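Side-chain contacts in putative isocitrate dehydrogenase, NAD-dependent (PDB 6LKY), which probably catalyses the NAD-dependent oxidative decarboxylation of isocitrate to 2-oxoglutarate, with magnesium as its metal cofactor: residues F229-I232 / L233-A237; A38-A41 / A42-K45; E293-A296 / A297-E301; V145-K148 / G149-I153. The protein carries 1 engineered substitution. All blocks are in the same frame, centred on the assembly; numbering follows the deposited sequence.

Interaction 1 of 4, residues F229-I232 / L233-A237; sequences FGDI and LSDLA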
loop_
_atom_site.group_PDB
_atom_site.type_symbol
_atom_site.label_atom_id
_atom_site.label_comp_id
_atom_site.label_asym_id
_atom_site.label_seq_id
_atom_site.Cartn_x
_atom_site.Cartn_y
_atom_site.Cartn_z
ATOM N N PHE A 229 -1.137 -5.939 -4.831
ATOM C CA PHE A 229 -1.569 -5.669 -3.461
ATOM C C PHE A 229 -0.796 -6.534 -2.471
ATOM O O PHE A 229 -0.421 -6.068 -1.391
ATOM C CB PHE A 229 -3.072 -5.914 -3.301
ATOM C CG PHE A 229 -3.939 -4.983 -4.088
ATOM C CD1 PHE A 229 -3.419 -3.816 -4.651
ATOM C CD2 PHE A 229 -5.293 -5.279 -4.283
ATOM C CE1 PHE A 229 -4.237 -2.953 -5.399
ATOM C CE2 PHE A 229 -6.117 -4.426 -5.028
ATOM C CZ PHE A 229 -5.585 -3.258 -5.587
ATOM N N GLY A 230 -0.533 -7.795 -2.833
ATOM C CA GLY A 230 0.257 -8.653 -1.958
ATOM C C GLY A 230 1.662 -8.126 -1.762
ATOM O O GLY A 230 2.180 -8.105 -0.638
ATOM N N ASP A 231 2.283 -7.659 -2.849
ATOM C CA ASP A 231 3.601 -7.029 -2.749
ATOM C C ASP A 231 3.593 -5.862 -1.753
ATOM O O ASP A 231 4.413 -5.800 -0.817
ATOM C CB ASP A 231 4.020 -6.563 -4.147
ATOM C CG ASP A 231 5.318 -5.795 -4.150
ATOM O OD1 ASP A 231 6.298 -6.247 -3.518
ATOM O OD2 ASP A 231 5.346 -4.730 -4.789
ATOM N N ILE A 232 2.630 -4.954 -1.908
ATOM C CA ILE A 232 2.613 -3.744 -1.090
ATOM C C ILE A 232 2.322 -4.086 0.371
ATOM O O ILE A 232 2.993 -3.600 1.293
ATOM C CB ILE A 232 1.584 -2.742 -1.651
ATOM C CG1 ILE A 232 2.030 -2.200 -3.009
ATOM C CG2 ILE A 232 1.339 -1.594 -0.668
ATOM C CD1 ILE A 232 0.939 -1.394 -3.720
ATOM N N LEU A 233 1.319 -4.936 0.600
ATOM C CA LEU A 233 0.896 -5.264 1.958
ATOM C C LEU A 233 1.962 -6.052 2.702
ATOM O O LEU A 233 2.179 -5.829 3.902
ATOM C CB LEU A 233 -0.401 -6.064 1.918
ATOM C CG LEU A 233 -1.741 -5.346 2.061
ATOM C CD1 LEU A 233 -1.626 -3.834 2.025
ATOM C CD2 LEU A 233 -2.662 -5.844 0.977
ATOM N N SER A 234 2.626 -6.989 2.018
ATOM C CA SER A 234 3.671 -7.755 2.681
ATOM C C SER A 234 4.874 -6.876 3.018
ATOM O O SER A 234 5.531 -7.113 4.040
ATOM C CB SER A 234 4.066 -8.971 1.825
ATOM O OG SER A 234 4.697 -8.603 0.610
ATOM N N ASP A 235 5.162 -5.834 2.212
ATOM C CA ASP A 235 6.235 -4.917 2.619
ATOM C C ASP A 235 5.810 -4.033 3.792
ATOM O O ASP A 235 6.627 -3.700 4.663
ATOM C CB ASP A 235 6.676 -4.055 1.445
ATOM C CG ASP A 235 7.692 -4.752 0.579
ATOM O OD1 ASP A 235 7.748 -6.002 0.649
ATOM O OD2 ASP A 235 8.419 -4.059 -0.171
ATOM N N LEU A 236 4.544 -3.620 3.815
ATOM C CA LEU A 236 4.012 -2.935 4.987
ATOM C C LEU A 236 4.206 -3.794 6.246
ATOM O O LEU A 236 4.684 -3.312 7.284
ATOM C CB LEU A 236 2.533 -2.601 4.733
ATOM C CG LEU A 236 1.742 -1.565 5.547
ATOM C CD1 LEU A 236 0.341 -1.361 4.957
ATOM C CD2 LEU A 236 1.624 -1.956 7.015
ATOM N N ALA A 237 3.835 -5.077 6.166
ATOM C CA ALA A 237 3.981 -5.987 7.304
ATOM C C ALA A 237 5.446 -6.136 7.715
ATOM O O ALA A 237 5.777 -6.139 8.915
ATOM C CB ALA A 237 3.375 -7.347 6.954
#
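With chi1 at 67°, S234 places OG between its own backbone N and carbonyl carbon, close to the carbonyls of G230 and D231 on the preceding turn of helix 227-240. A serine within an α-helix often uses its hydroxyl in this way, on carbonyls three and four residues earlier. OG lies 2.9 Å from G230 O and 3.2 Å from D231 O; it has one proton, and which carbonyl receives it is not settled. R95 of the same chain bonds to OG through NH1. G230 O also takes the regular helical bond from S234 N, at 2.9 Å.

D231 carries CG anti to its backbone N (chi1 175°), whereas CG of D235 is anti to its carbonyl carbon. Four residues apart, the two carboxylates stand on one flank, OD1 of D231 being 4.4 Å from OD1 of D235. K174 of the second subunit forms a salt bridge with D231 OD2, and D207 of that subunit is another acid close by. Citrate, probably from the crystallisation medium, lies close to D231, and NAD is bound nearby, consistent with a pocket at the subunit interface. On another side of the helix the L233 side chain packs on helix 206-215, and its CD2 sits 4.3 Å from F229 CB and 3.3 Å from F229 O, which accepts L233 N.

Interaction 2 of 4, residues A38-A41 / A42-K45; sequences AGMA and AVEK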
loop_
_atom_site.group_PDB
_atom_site.type_symbol
_atom_site.label_atom_id
_atom_site.label_comp_id
_atom_site.label_asym_id
_atom_site.label_seq_id
_atom_site.Cartn_x
_atom_site.Cartn_y
_atom_site.Cartn_z
ATOM N N ALA A 38 21.531 -15.584 -12.353
ATOM C CA ALA A 38 20.316 -14.923 -12.826
ATOM C C ALA A 38 20.407 -13.439 -12.514
ATOM O O ALA A 38 21.226 -13.008 -11.698
ATOM C CB ALA A 38 19.056 -15.532 -12.181
ATOM N N GLY A 39 19.539 -12.656 -13.168
ATOM C CA GLY A 39 19.474 -11.229 -12.903
ATOM C C GLY A 39 20.653 -10.485 -13.511
ATOM O O GLY A 39 21.243 -10.911 -14.507
ATOM N N MET A 40 21.008 -9.360 -12.882
ATOM C CA MET A 40 22.049 -8.496 -13.437
ATOM C C MET A 40 23.390 -9.217 -13.495
ATOM O O MET A 40 24.140 -9.080 -14.475
ATOM C CB MET A 40 22.160 -7.208 -12.614
ATOM C CG MET A 40 22.904 -6.048 -13.298
ATOM S SD MET A 40 22.207 -5.503 -14.892
ATOM C CE MET A 40 20.724 -4.636 -14.356
ATOM N N ALA A 41 23.682 -10.039 -12.485
ATOM C CA ALA A 41 24.911 -10.819 -12.520
ATOM C C ALA A 41 24.983 -11.637 -13.800
ATOM O O ALA A 41 26.008 -11.614 -14.501
ATOM C CB ALA A 41 25.001 -11.719 -11.280
ATOM N N ALA A 42 23.864 -12.273 -14.184
ATOM C CA ALA A 42 23.886 -13.084 -15.395
ATOM C C ALA A 42 24.032 -12.208 -16.633
ATOM O O ALA A 42 24.780 -12.555 -17.562
ATOM C CB ALA A 42 22.630 -13.958 -15.472
ATOM N N VAL A 43 23.410 -11.025 -16.625
ATOM C CA VAL A 43 23.602 -10.107 -17.741
ATOM C C VAL A 43 25.078 -9.775 -17.890
ATOM O O VAL A 43 25.614 -9.737 -19.003
ATOM C CB VAL A 43 22.766 -8.826 -17.560
ATOM C CG1 VAL A 43 23.236 -7.745 -18.554
ATOM C CG2 VAL A 43 21.283 -9.115 -17.764
ATOM N N GLU A 44 25.759 -9.533 -16.768
ATOM C CA GLU A 44 27.157 -9.139 -16.861
ATOM C C GLU A 44 28.030 -10.313 -17.268
ATOM O O GLU A 44 29.036 -10.122 -17.962
ATOM C CB GLU A 44 27.616 -8.530 -15.540
ATOM C CG GLU A 44 27.087 -7.111 -15.346
ATOM C CD GLU A 44 27.260 -6.604 -13.926
ATOM O OE1 GLU A 44 27.622 -7.412 -13.036
ATOM O OE2 GLU A 44 27.023 -5.394 -13.705
ATOM N N LYS A 45 27.642 -11.532 -16.884
ATOM C CA LYS A 45 28.517 -12.678 -17.078
ATOM C C LYS A 45 28.205 -13.409 -18.376
ATOM O O LYS A 45 29.124 -13.853 -19.065
ATOM C CB LYS A 45 28.388 -13.629 -15.889
ATOM C CG LYS A 45 29.449 -14.714 -15.741
ATOM C CD LYS A 45 29.068 -15.555 -14.513
ATOM C CE LYS A 45 30.142 -16.532 -14.048
ATOM N NZ LYS A 45 31.094 -16.845 -15.124
#
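V43 and E44 reach back to G39 and M40 at the start of helix 39-46, a short helix that illustrates how a first turn accounts for its polar groups. V43 N donates to G39 O at 3.0 Å, with the donor in the carbonyl plane. E44 N donates to M40 O at 2.8 Å, nearly straight down the carbonyl bond. The last of the series is poorer: K45 N meets A41 O at 2.9 Å, but the angle at its hydrogen is only 135°, and a weak second bond runs from the same N to A42 O. The series thus becomes less regular near the helix end. At the other end, the amides of M40 and A41 would lack helical acceptors, and D10 supplies them, OD2 taking M40 N and OD1 taking A41 N. One carboxylate thereby receives two adjacent backbone donors.

Between the two segments the side chains meet mainly through apolar atoms. M40 has CG anti to its backbone N (chi1 -163°) and bends at its next two torsions, which leaves SD 4.3 Å from V43 CB. E44 crosses it at a slant, OE2 lying 4.2 Å from M40 CG. The methyl of A42 fits against A38 CA at 3.6 Å.

G39, with its positive phi, pairs through its backbone with P49, and A42 packs on S37 and P51. The helix is thus held between the exit of edge strand 31-35 and the approach to helix 52-61, while A38 touches the NAD-binding residue L69.

Interaction 3 of 4, residues E293-A296 / A297-E301; sequences EPDA and ARRIE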
loop_
_atom_site.group_PDB
_atom_site.type_symbol
_atom_site.label_atom_id
_atom_site.label_comp_id
_atom_site.label_asym_id
_atom_site.label_seq_id
_atom_site.Cartn_x
_atom_site.Cartn_y
_atom_site.Cartn_z
ATOM N N GLU A 293 12.440 -31.124 6.355
ATOM C CA GLU A 293 13.425 -30.973 7.428
ATOM C C GLU A 293 12.910 -29.999 8.482
ATOM O O GLU A 293 13.567 -29.001 8.799
ATOM C CB GLU A 293 14.759 -30.505 6.855
ATOM C CG GLU A 293 15.399 -31.502 5.902
ATOM C CD GLU A 293 16.121 -32.636 6.624
ATOM O OE1 GLU A 293 16.164 -32.623 7.877
ATOM O OE2 GLU A 293 16.652 -33.537 5.930
ATOM N N PRO A 294 11.743 -30.280 9.074
ATOM C CA PRO A 294 11.118 -29.285 9.969
ATOM C C PRO A 294 11.915 -28.979 11.220
ATOM O O PRO A 294 11.881 -27.841 11.708
ATOM C CB PRO A 294 9.771 -29.931 10.331
ATOM C CG PRO A 294 9.959 -31.397 10.082
ATOM C CD PRO A 294 10.934 -31.507 8.949
ATOM N N ASP A 295 12.623 -29.964 11.771
ATOM C CA ASP A 295 13.385 -29.716 12.990
ATOM C C ASP A 295 14.548 -28.761 12.732
ATOM O O ASP A 295 14.806 -27.853 13.531
ATOM C CB ASP A 295 13.889 -31.034 13.573
ATOM C CG ASP A 295 14.833 -30.816 14.722
ATOM O OD1 ASP A 295 14.369 -30.295 15.763
ATOM O OD2 ASP A 295 16.043 -31.107 14.559
ATOM N N ALA A 296 15.299 -28.988 11.649
ATOM C CA ALA A 296 16.345 -28.051 11.248
ATOM C C ALA A 296 15.788 -26.649 11.010
ATOM O O ALA A 296 16.417 -25.650 11.386
ATOM C CB ALA A 296 17.043 -28.561 9.992
ATOM N N ALA A 297 14.624 -26.558 10.357
ATOM C CA ALA A 297 13.971 -25.265 10.156
ATOM C C ALA A 297 13.676 -24.582 11.491
ATOM O O ALA A 297 13.943 -23.384 11.672
ATOM C CB ALA A 297 12.689 -25.453 9.343
ATOM N N ARG A 298 13.124 -25.338 12.445
ATOM C CA ARG A 298 12.781 -24.759 13.741
ATOM C C ARG A 298 14.033 -24.336 14.502
ATOM O O ARG A 298 14.022 -23.322 15.212
ATOM C CB ARG A 298 11.955 -25.758 14.553
ATOM C CG ARG A 298 10.506 -25.883 14.088
ATOM C CD ARG A 298 9.686 -26.754 15.031
ATOM N NE ARG A 298 9.983 -28.179 14.872
ATOM C CZ ARG A 298 9.245 -29.028 14.159
ATOM N NH1 ARG A 298 8.153 -28.607 13.530
ATOM N NH2 ARG A 298 9.599 -30.304 14.077
ATOM N N ARG A 299 15.119 -25.106 14.366
ATOM C CA ARG A 299 16.383 -24.752 15.012
ATOM C C ARG A 299 16.969 -23.475 14.420
ATOM O O ARG A 299 17.460 -22.607 15.158
ATOM C CB ARG A 299 17.371 -25.917 14.905
ATOM C CG ARG A 299 16.997 -27.095 15.804
ATOM C CD ARG A 299 17.785 -28.362 15.479
ATOM N NE ARG A 299 19.218 -28.136 15.608
ATOM C CZ ARG A 299 20.120 -28.559 14.731
ATOM N NH1 ARG A 299 19.731 -29.258 13.676
ATOM N NH2 ARG A 299 21.410 -28.298 14.919
ATOM N N ILE A 300 16.904 -23.330 13.094
ATOM C CA ILE A 300 17.326 -22.077 12.472
ATOM C C ILE A 300 16.514 -20.914 13.034
ATOM O O ILE A 300 17.065 -19.872 13.423
ATOM C CB ILE A 300 17.189 -22.162 10.939
ATOM C CG1 ILE A 300 18.254 -23.071 10.342
ATOM C CG2 ILE A 300 17.299 -20.770 10.303
ATOM C CD1 ILE A 300 18.077 -23.300 8.852
ATOM N N GLU A 301 15.186 -21.082 13.098
ATOM C CA GLU A 301 14.346 -19.967 13.537
ATOM C C GLU A 301 14.620 -19.602 14.994
ATOM O O GLU A 301 14.705 -18.410 15.340
ATOM C CB GLU A 301 12.871 -20.304 13.322
ATOM C CG GLU A 301 11.926 -19.203 13.760
ATOM C CD GLU A 301 10.504 -19.409 13.267
ATOM O OE1 GLU A 301 10.249 -20.417 12.570
ATOM O OE2 GLU A 301 9.642 -18.557 13.579
#
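R298 curls back over P294, its chain bent at chi3 (-75°) to bring a face of the guanidinium above the backbone. P294 O lies 3.7 Å above that plane, offset toward its rim, and P294 CB is 3.8 Å from both NH1 and NH2 of R298. The two side chains meet at a slant, an arginine laid on a proline one turn earlier.

D295 and R299 approach differently. Their carboxylate and guanidinium planes are only 20° apart, yet D295 OD2 to R299 NH1 measures 4.2 Å, too long for a salt bridge; OD2 instead nears the R299 methylene CD, at 3.4 Å. Both pairs lie on the first turns of helix 294-310, where E293 holds the N-cap position and its O accepts A297 N at 3.1 Å. The R299 guanidinium is engaged farther off, NH1 with T27 O and NH2 with V337 O. A leucine at R299 would probably leave those two carbonyls without these donors and D295 without one of its two nearby positive charges. On the buried flank, A296 and I300 both pack on L288 of helix 278-290, with I300 CG1 3.3 Å from A296 O.

Interaction 4 of 4, residues V145-K148 / G149-I153; sequences VTRK and GSERI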
loop_
_atom_site.group_PDB
_atom_site.type_symbol
_atom_site.label_atom_id
_atom_site.label_comp_id
_atom_site.label_asym_id
_atom_site.label_seq_id
_atom_site.Cartn_x
_atom_site.Cartn_y
_atom_site.Cartn_z
ATOM N N VAL A 145 -6.973 -10.930 -14.540
ATOM C CA VAL A 145 -7.469 -11.875 -13.549
ATOM C C VAL A 145 -8.243 -12.955 -14.288
ATOM O O VAL A 145 -9.180 -12.642 -15.031
ATOM C CB VAL A 145 -8.368 -11.180 -12.511
ATOM C CG1 VAL A 145 -9.072 -12.210 -11.631
ATOM C CG2 VAL A 145 -7.551 -10.204 -11.674
ATOM N N THR A 146 -7.856 -14.215 -14.076
ATOM C CA THR A 146 -8.560 -15.377 -14.609
ATOM C C THR A 146 -9.331 -16.061 -13.488
ATOM O O THR A 146 -8.959 -15.973 -12.310
ATOM C CB THR A 146 -7.612 -16.413 -15.240
ATOM O OG1 THR A 146 -6.703 -16.883 -14.242
ATOM C CG2 THR A 146 -6.837 -15.834 -16.417
ATOM N N ARG A 147 -10.422 -16.735 -13.869
ATOM C CA ARG A 147 -11.163 -17.553 -12.909
ATOM C C ARG A 147 -10.263 -18.602 -12.254
ATOM O O ARG A 147 -10.296 -18.786 -11.031
ATOM C CB ARG A 147 -12.366 -18.213 -13.593
ATOM C CG ARG A 147 -13.208 -19.109 -12.668
ATOM C CD ARG A 147 -14.506 -19.606 -13.353
ATOM N NE ARG A 147 -15.405 -18.514 -13.728
ATOM C CZ ARG A 147 -16.186 -17.857 -12.868
ATOM N NH1 ARG A 147 -16.190 -18.186 -11.583
ATOM N NH2 ARG A 147 -16.972 -16.875 -13.289
ATOM N N LYS A 148 -9.423 -19.285 -13.037
ATOM C CA LYS A 148 -8.736 -20.414 -12.421
ATOM C C LYS A 148 -7.553 -19.952 -11.576
ATOM O O LYS A 148 -7.286 -20.552 -10.524
ATOM C CB LYS A 148 -8.271 -21.432 -13.475
ATOM C CG LYS A 148 -9.305 -21.822 -14.538
ATOM C CD LYS A 148 -10.270 -22.928 -14.074
ATOM C CE LYS A 148 -11.494 -22.357 -13.323
ATOM N NZ LYS A 148 -12.605 -23.357 -13.138
ATOM N N GLY A 149 -6.898 -18.844 -11.959
ATOM C CA GLY A 149 -5.875 -18.261 -11.096
ATOM C C GLY A 149 -6.418 -17.832 -9.747
ATOM O O GLY A 149 -5.809 -18.102 -8.699
ATOM N N SER A 150 -7.593 -17.193 -9.750
ATOM C CA SER A 150 -8.214 -16.767 -8.498
ATOM C C SER A 150 -8.618 -17.962 -7.643
ATOM O O SER A 150 -8.392 -17.975 -6.425
ATOM C CB SER A 150 -9.433 -15.891 -8.792
ATOM O OG SER A 150 -9.101 -14.881 -9.709
ATOM N N GLU A 151 -9.263 -18.951 -8.265
ATOM C CA GLU A 151 -9.677 -20.152 -7.548
ATOM C C GLU A 151 -8.501 -20.802 -6.842
ATOM O O GLU A 151 -8.581 -21.149 -5.655
ATOM C CB GLU A 151 -10.325 -21.149 -8.511
ATOM C CG GLU A 151 -11.771 -20.834 -8.839
ATOM C CD GLU A 151 -12.282 -21.686 -9.981
ATOM O OE1 GLU A 151 -11.522 -22.580 -10.404
ATOM O OE2 GLU A 151 -13.423 -21.460 -10.461
ATOM N N ARG A 152 -7.393 -20.980 -7.559
ATOM C CA ARG A 152 -6.304 -21.728 -6.949
ATOM C C ARG A 152 -5.628 -20.924 -5.840
ATOM O O ARG A 152 -5.290 -21.496 -4.794
ATOM C CB ARG A 152 -5.309 -22.195 -8.018
ATOM C CG ARG A 152 -4.560 -21.104 -8.780
ATOM C CD ARG A 152 -3.597 -21.733 -9.801
ATOM N NE ARG A 152 -2.883 -20.723 -10.581
ATOM C CZ ARG A 152 -2.042 -21.004 -11.573
ATOM N NH1 ARG A 152 -1.806 -22.265 -11.907
ATOM N NH2 ARG A 152 -1.422 -20.023 -12.220
ATOM N N ILE A 153 -5.473 -19.595 -6.000
ATOM C CA ILE A 153 -4.824 -18.854 -4.910
ATOM C C ILE A 153 -5.730 -18.782 -3.678
ATOM O O ILE A 153 -5.253 -18.877 -2.534
ATOM C CB ILE A 153 -4.339 -17.452 -5.360
ATOM C CG1 ILE A 153 -3.379 -16.870 -4.311
ATOM C CG2 ILE A 153 -5.488 -16.459 -5.566
ATOM C CD1 ILE A 153 -2.086 -17.677 -4.141
HETATM O O HOH W 1 -15.229 -19.920 -10.011
#
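Strand 135-146 passes into helix 147-163 at T146, where psi is still extended at 152° and T146 O already accepts S150 N at 3.1 Å. T146 is the N-cap: chi1 of 61° sets OG1 against the opening turn, where it accepts G149 N at 3.0 Å, and E120 is a further partner of this hydroxyl. S150 grips the same residue twice, since its OG also donates to T146 O, at 2.8 Å; this donor and S150 N reach the carbonyl from opposite faces of its plane.

Beyond the cap, K148 and E151 lie side by side and point the same way. Bends at chi2 and chi3 fold the K148 chain alongside E151, with NZ 3.0 Å from E151 OE1 in a salt bridge and weakly bonded to OE2. R147 crosses E151 at a slant, its guanidinium turned 53° from the carboxylate, and NH1 stays 4.4 Å from E151 OE2. The water modelled between them is too close to both to be more than doubtful. A glutamine at E151 would probably leave the K148 ammonium without its charged mate.

R147 NE bonds K136 O of the second subunit, and V145 and T146 pair with an antiparallel strand of that chain. Hydroxyl and backbone groups close the helix start, with E120 behind the capping hydroxyl, while E151 probably offsets positive charge from K148 and R147 beside the subunit interface.

In the fold
Taken from the N terminus, the four contacts follow one another in series, and none nests in or crosses another. Each is local to one continuous stretch, so none closes a loop between distant parts of the chain. Interaction 2 begins the short helix after edge strand 31-35. Interaction 4 marks the passage from the two-stranded sheet shared with the second subunit into helix 147-163. Interaction 1 lies in a buried part of helix 227-240, also at the subunit interface; its nearest atoms are about 9 Å from those of interaction 4. Interaction 3 starts helix 294-310, about 14 Å from interaction 1 by nearest atoms, where it packs against helix 278-290.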